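Local coordinates for protein beta-galactosidase (Geobacillus stearothermophilus, PDB 4OIF) that probably hydrolyses terminal non-reducing beta-D-galactose residues in beta-D-galactosides, as a zinc-binding, trimeric enzyme of glycoside hydrolase family 42, at residues Arg311-Pro325 / Met349-Gln361. Sequence-based numbering, arbitrary orientation.
Sequences RSLKQQPFLLMECTP and MIAHGSDSILYFQ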
loop_
_atom_site.group_PDB
_atom_site.type_symbol
_atom_site.label_atom_id
_atom_site.label_comp_id
_atom_site.label_asym_id
_atom_site.label_seq_id
_atom_site.Cartn_x
_atom_site.Cartn_y
_atom_site.Cartn_z
ATOM N N ARG A 311 15.372 -20.791 -24.682
ATOM C CA ARG A 311 15.989 -21.685 -25.644
ATOM C C ARG A 311 16.174 -20.914 -26.937
ATOM O O ARG A 311 17.268 -20.874 -27.493
ATOM C CB ARG A 311 15.144 -22.939 -25.883
ATOM C CG ARG A 311 15.823 -23.998 -26.768
ATOM C CD ARG A 311 14.805 -24.951 -27.347
ATOM N NE ARG A 311 13.788 -24.213 -28.086
ATOM C CZ ARG A 311 12.534 -24.040 -27.684
ATOM N NH1 ARG A 311 12.120 -24.568 -26.535
ATOM N NH2 ARG A 311 11.701 -23.332 -28.436
ATOM N N SER A 312 15.108 -20.260 -27.387
ATOM C CA SER A 312 15.148 -19.609 -28.688
ATOM C C SER A 312 16.146 -18.448 -28.814
ATOM O O SER A 312 16.539 -18.115 -29.925
ATOM C CB SER A 312 13.748 -19.124 -29.064
ATOM O OG SER A 312 12.863 -20.221 -29.213
ATOM N N LEU A 313 16.555 -17.834 -27.703
ATOM C CA LEU A 313 17.512 -16.713 -27.761
ATOM C C LEU A 313 18.758 -16.997 -28.595
ATOM O O LEU A 313 19.227 -16.143 -29.352
ATOM C CB LEU A 313 17.945 -16.306 -26.361
ATOM C CG LEU A 313 16.859 -15.497 -25.669
ATOM C CD1 LEU A 313 17.204 -15.283 -24.211
ATOM C CD2 LEU A 313 16.652 -14.164 -26.402
ATOM N N LYS A 314 19.294 -18.200 -28.454
ATOM C CA LYS A 314 20.477 -18.563 -29.209
ATOM C C LYS A 314 20.257 -19.850 -29.997
ATOM O O LYS A 314 21.213 -20.449 -30.490
ATOM C CB LYS A 314 21.682 -18.695 -28.280
ATOM C CG LYS A 314 22.043 -17.401 -27.562
ATOM C CD LYS A 314 23.304 -17.560 -26.719
ATOM C CE LYS A 314 24.544 -17.681 -27.596
ATOM N NZ LYS A 314 24.953 -16.343 -28.094
ATOM N N GLN A 315 18.992 -20.254 -30.103
ATOM C CA GLN A 315 18.573 -21.358 -30.966
ATOM C C GLN A 315 19.468 -22.585 -30.783
ATOM O O GLN A 315 19.963 -23.175 -31.751
ATOM C CB GLN A 315 18.558 -20.897 -32.430
ATOM C CG GLN A 315 17.415 -19.932 -32.774
ATOM C CD GLN A 315 16.071 -20.639 -33.004
ATOM O OE1 GLN A 315 15.732 -21.020 -34.131
ATOM N NE2 GLN A 315 15.309 -20.815 -31.935
ATOM N N GLN A 316 19.678 -22.939 -29.520
ATOM C CA GLN A 316 20.532 -24.051 -29.129
ATOM C C GLN A 316 20.056 -24.511 -27.744
ATOM O O GLN A 316 19.235 -23.836 -27.128
ATOM C CB GLN A 316 22.001 -23.616 -29.109
ATOM C CG GLN A 316 22.274 -22.572 -28.039
ATOM C CD GLN A 316 23.731 -22.158 -27.932
ATOM O OE1 GLN A 316 24.552 -22.445 -28.810
ATOM N NE2 GLN A 316 24.058 -21.460 -26.848
ATOM N N PRO A 317 20.557 -25.654 -27.242
ATOM C CA PRO A 317 20.107 -26.016 -25.893
ATOM C C PRO A 317 20.471 -24.953 -24.844
ATOM O O PRO A 317 21.488 -24.269 -24.991
ATOM C CB PRO A 317 20.850 -27.322 -25.613
ATOM C CG PRO A 317 21.179 -27.869 -26.954
ATOM C CD PRO A 317 21.424 -26.690 -27.832
ATOM N N PHE A 318 19.646 -24.809 -23.812
ATOM C CA PHE A 318 19.960 -23.897 -22.720
ATOM C C PHE A 318 20.298 -24.685 -21.460
ATOM O O PHE A 318 20.167 -25.896 -21.424
ATOM C CB PHE A 318 18.797 -22.927 -22.461
ATOM C CG PHE A 318 17.590 -23.568 -21.819
ATOM C CD1 PHE A 318 16.579 -24.114 -22.601
ATOM C CD2 PHE A 318 17.456 -23.605 -20.429
ATOM C CE1 PHE A 318 15.465 -24.703 -22.017
ATOM C CE2 PHE A 318 16.343 -24.190 -19.833
ATOM C CZ PHE A 318 15.343 -24.741 -20.633
ATOM N N LEU A 319 20.738 -23.997 -20.422
ATOM C CA LEU A 319 21.067 -24.677 -19.188
ATOM C C LEU A 319 20.217 -24.138 -18.041
ATOM O O LEU A 319 20.261 -22.956 -17.712
ATOM C CB LEU A 319 22.570 -24.545 -18.886
ATOM C CG LEU A 319 23.508 -25.250 -19.889
ATOM C CD1 LEU A 319 24.952 -24.780 -19.767
ATOM C CD2 LEU A 319 23.437 -26.775 -19.776
ATOM N N LEU A 320 19.408 -25.009 -17.450
ATOM C CA LEU A 320 18.749 -24.655 -16.209
ATOM C C LEU A 320 19.840 -24.525 -15.161
ATOM O O LEU A 320 20.490 -25.512 -14.817
ATOM C CB LEU A 320 17.721 -25.698 -15.804
ATOM C CG LEU A 320 16.986 -25.373 -14.506
ATOM C CD1 LEU A 320 16.227 -24.071 -14.670
ATOM C CD2 LEU A 320 16.045 -26.510 -14.110
ATOM N N MET A 321 20.067 -23.300 -14.684
ATOM C CA MET A 321 21.126 -23.050 -13.707
ATOM C C MET A 321 20.597 -23.216 -12.281
ATOM O O MET A 321 21.302 -23.701 -11.385
ATOM C CB MET A 321 21.724 -21.650 -13.897
ATOM C CG MET A 321 22.940 -21.355 -13.014
ATOM S SD MET A 321 24.402 -22.333 -13.440
ATOM C CE MET A 321 24.619 -21.846 -15.143
ATOM N N GLU A 322 19.349 -22.814 -12.073
ATOM C CA GLU A 322 18.743 -22.951 -10.760
ATOM C C GLU A 322 17.287 -23.398 -10.838
ATOM O O GLU A 322 16.538 -22.998 -11.733
ATOM C CB GLU A 322 18.828 -21.633 -9.989
ATOM C CG GLU A 322 20.238 -21.132 -9.695
ATOM C CD GLU A 322 20.232 -19.708 -9.157
ATOM O OE1 GLU A 322 19.118 -19.175 -8.954
ATOM O OE2 GLU A 322 21.326 -19.130 -8.940
ATOM N N CYS A 323 16.914 -24.251 -9.890
ATOM C CA CYS A 323 15.526 -24.488 -9.501
ATOM C C CYS A 323 15.600 -25.066 -8.089
ATOM O O CYS A 323 16.692 -25.393 -7.618
ATOM C CB CYS A 323 14.800 -25.427 -10.474
ATOM S SG CYS A 323 15.395 -27.138 -10.527
ATOM N N THR A 324 14.473 -25.160 -7.394
ATOM C CA THR A 324 14.495 -25.756 -6.056
ATOM C C THR A 324 13.962 -27.181 -6.128
ATOM O O THR A 324 12.986 -27.450 -6.831
ATOM C CB THR A 324 13.685 -24.910 -5.002
ATOM O OG1 THR A 324 13.654 -25.585 -3.734
ATOM C CG2 THR A 324 12.280 -24.640 -5.456
ATOM N N PRO A 325 14.634 -28.109 -5.428
ATOM C CA PRO A 325 14.200 -29.508 -5.316
ATOM C C PRO A 325 13.009 -29.658 -4.370
ATOM O O PRO A 325 12.443 -30.740 -4.243
ATOM C CB PRO A 325 15.441 -30.220 -4.757
ATOM C CG PRO A 325 16.178 -29.156 -4.003
ATOM C CD PRO A 325 15.920 -27.865 -4.742
ATOM N N MET A 349 11.795 -29.469 -17.986
ATOM C CA MET A 349 12.928 -28.623 -18.316
ATOM C C MET A 349 13.753 -29.237 -19.434
ATOM O O MET A 349 14.105 -28.541 -20.397
ATOM C CB MET A 349 13.787 -28.375 -17.080
ATOM C CG MET A 349 13.204 -27.315 -16.167
ATOM S SD MET A 349 13.230 -25.693 -16.946
ATOM C CE MET A 349 12.241 -24.758 -15.783
ATOM N N ILE A 350 14.054 -30.530 -19.324
ATOM C CA ILE A 350 14.808 -31.187 -20.398
ATOM C C ILE A 350 14.020 -31.192 -21.723
ATOM O O ILE A 350 14.586 -31.066 -22.806
ATOM C CB ILE A 350 15.190 -32.638 -20.011
ATOM C CG1 ILE A 350 15.967 -32.641 -18.690
ATOM C CG2 ILE A 350 16.000 -33.337 -21.130
ATOM C CD1 ILE A 350 17.247 -31.839 -18.740
ATOM N N ALA A 351 12.706 -31.321 -21.632
ATOM C CA ALA A 351 11.879 -31.470 -22.815
ATOM C C ALA A 351 11.832 -30.190 -23.665
ATOM O O ALA A 351 11.685 -30.257 -24.886
ATOM C CB ALA A 351 10.478 -31.893 -22.416
ATOM N N HIS A 352 11.952 -29.033 -23.022
ATOM C CA HIS A 352 11.881 -27.766 -23.733
ATOM C C HIS A 352 13.266 -27.250 -24.084
ATOM O O HIS A 352 13.395 -26.147 -24.600
ATOM C CB HIS A 352 11.123 -26.720 -22.913
ATOM C CG HIS A 352 9.632 -26.875 -22.958
ATOM N ND1 HIS A 352 8.833 -26.151 -23.817
ATOM C CD2 HIS A 352 8.796 -27.676 -22.254
ATOM C CE1 HIS A 352 7.571 -26.502 -23.641
ATOM N NE2 HIS A 352 7.521 -27.423 -22.696
ATOM N N GLY A 353 14.301 -28.052 -23.828
ATOM C CA GLY A 353 15.619 -27.750 -24.357
ATOM C C GLY A 353 16.819 -27.703 -23.420
ATOM O O GLY A 353 17.954 -27.589 -23.880
ATOM N N SER A 354 16.599 -27.799 -22.117
ATOM C CA SER A 354 17.723 -27.743 -21.178
ATOM C C SER A 354 18.632 -28.974 -21.244
ATOM O O SER A 354 18.154 -30.110 -21.318
ATOM C CB SER A 354 17.210 -27.574 -19.750
ATOM O OG SER A 354 18.281 -27.516 -18.828
ATOM N N ASP A 355 19.944 -28.747 -21.218
ATOM C CA ASP A 355 20.913 -29.837 -21.073
ATOM C C ASP A 355 21.437 -29.935 -19.640
ATOM O O ASP A 355 22.514 -30.483 -19.400
ATOM C CB ASP A 355 22.083 -29.669 -22.048
ATOM C CG ASP A 355 21.724 -30.092 -23.461
ATOM O OD1 ASP A 355 20.713 -30.807 -23.636
ATOM O OD2 ASP A 355 22.456 -29.716 -24.402
ATOM N N SER A 356 20.666 -29.424 -18.686
ATOM C CA SER A 356 21.034 -29.540 -17.278
ATOM C C SER A 356 19.828 -29.478 -16.350
ATOM O O SER A 356 18.802 -28.902 -16.692
ATOM C CB SER A 356 22.021 -28.439 -16.884
ATOM O OG SER A 356 21.406 -27.165 -16.946
ATOM N N ILE A 357 19.972 -30.102 -15.185
ATOM C CA ILE A 357 19.125 -29.865 -14.033
ATOM C C ILE A 357 20.026 -29.433 -12.863
ATOM O O ILE A 357 20.770 -30.236 -12.256
ATOM C CB ILE A 357 18.282 -31.103 -13.652
ATOM C CG1 ILE A 357 17.369 -31.524 -14.816
ATOM C CG2 ILE A 357 17.457 -30.809 -12.418
ATOM C CD1 ILE A 357 16.306 -30.501 -15.199
ATOM N N LEU A 358 19.975 -28.139 -12.578
ATOM C CA LEU A 358 20.802 -27.554 -11.542
ATOM C C LEU A 358 19.928 -26.818 -10.519
ATOM O O LEU A 358 18.942 -26.155 -10.860
ATOM C CB LEU A 358 21.850 -26.619 -12.156
ATOM C CG LEU A 358 22.813 -27.296 -13.144
ATOM C CD1 LEU A 358 23.623 -26.283 -13.974
ATOM C CD2 LEU A 358 23.742 -28.259 -12.412
ATOM N N TYR A 359 20.313 -26.968 -9.258
ATOM C CA TYR A 359 19.566 -26.473 -8.126
ATOM C C TYR A 359 20.227 -25.286 -7.453
ATOM O O TYR A 359 21.451 -25.081 -7.513
ATOM C CB TYR A 359 19.398 -27.570 -7.069
ATOM C CG TYR A 359 18.953 -28.912 -7.600
ATOM C CD1 TYR A 359 17.744 -29.050 -8.277
ATOM C CD2 TYR A 359 19.735 -30.052 -7.403
ATOM C CE1 TYR A 359 17.337 -30.284 -8.758
ATOM C CE2 TYR A 359 19.334 -31.287 -7.870
ATOM C CZ TYR A 359 18.133 -31.399 -8.547
ATOM O OH TYR A 359 17.734 -32.627 -9.017
ATOM N N PHE A 360 19.398 -24.502 -6.794
ATOM C CA PHE A 360 19.877 -23.797 -5.637
ATOM C C PHE A 360 19.163 -24.419 -4.454
ATOM O O PHE A 360 17.935 -24.386 -4.400
ATOM C CB PHE A 360 19.609 -22.295 -5.693
ATOM C CG PHE A 360 20.244 -21.571 -4.553
ATOM C CD1 PHE A 360 21.544 -21.086 -4.662
ATOM C CD2 PHE A 360 19.586 -21.463 -3.338
ATOM C CE1 PHE A 360 22.155 -20.460 -3.595
ATOM C CE2 PHE A 360 20.189 -20.842 -2.266
ATOM C CZ PHE A 360 21.476 -20.342 -2.392
ATOM N N GLN A 361 19.903 -25.003 -3.517
ATOM C CA GLN A 361 21.352 -25.156 -3.580
ATOM C C GLN A 361 21.684 -26.603 -3.190
ATOM O O GLN A 361 20.780 -27.426 -3.053
ATOM C CB GLN A 361 22.057 -24.158 -2.650
ATOM C CG GLN A 361 21.632 -24.249 -1.193
ATOM C CD GLN A 361 22.375 -23.263 -0.289
ATOM O OE1 GLN A 361 23.566 -23.011 -0.467
ATOM N NE2 GLN A 361 21.667 -22.714 0.695
#
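Strands 319-322 and 356-359 run side by side and nearly parallel, 8° apart, in the TIM-type barrel of this enzyme, where the side chain of Leu358 lies against Leu320 O. Two serines do much of the joining. Leu320 N donates to Ser354 OG at 3.1 Å, and Ser354 OG in turn gives its proton to Ser356 O, on a lone pair. Ser356 OG donates to Leu320 O at 2.8 Å, from above the carbonyl plane. Ser356 OG sits between its own backbone N and carbonyl carbon (chi1 66°), which turns the hydroxyl to Leu320. Asp355 N binds Phe318 O at 2.9 Å. Ser354 CB lies over one face of the Phe318 ring, 3.8 Å from its centroid. A Schellman motif at Gly353 ends helix 341-351. Arg311 NH1 reaches His352 O there at 2.8 Å, with the carbonyl oxygen in the guanidinium plane. Asp308 and Asp457 form salt bridges with the same guanidinium. A leucine at Arg311 would probably leave His352 O without this donor and take one charged partner from Asp308 and Asp457. Farther on, Cys323 SG meets the edge of the Tyr359 ring. Phe360 N donates to Cys323 O at 3.0 Å. The bonds at Leu320 and Cys323 lie on either side of Glu322 in the chain, the predicted nucleophile, whose carboxylate binds Tyr286 and a glycerol. The serine bonds thus tie Leu320, two residues before Glu322, to the neighbouring strand, while Glu322's own backbone bonds to Trp283 and Ala285.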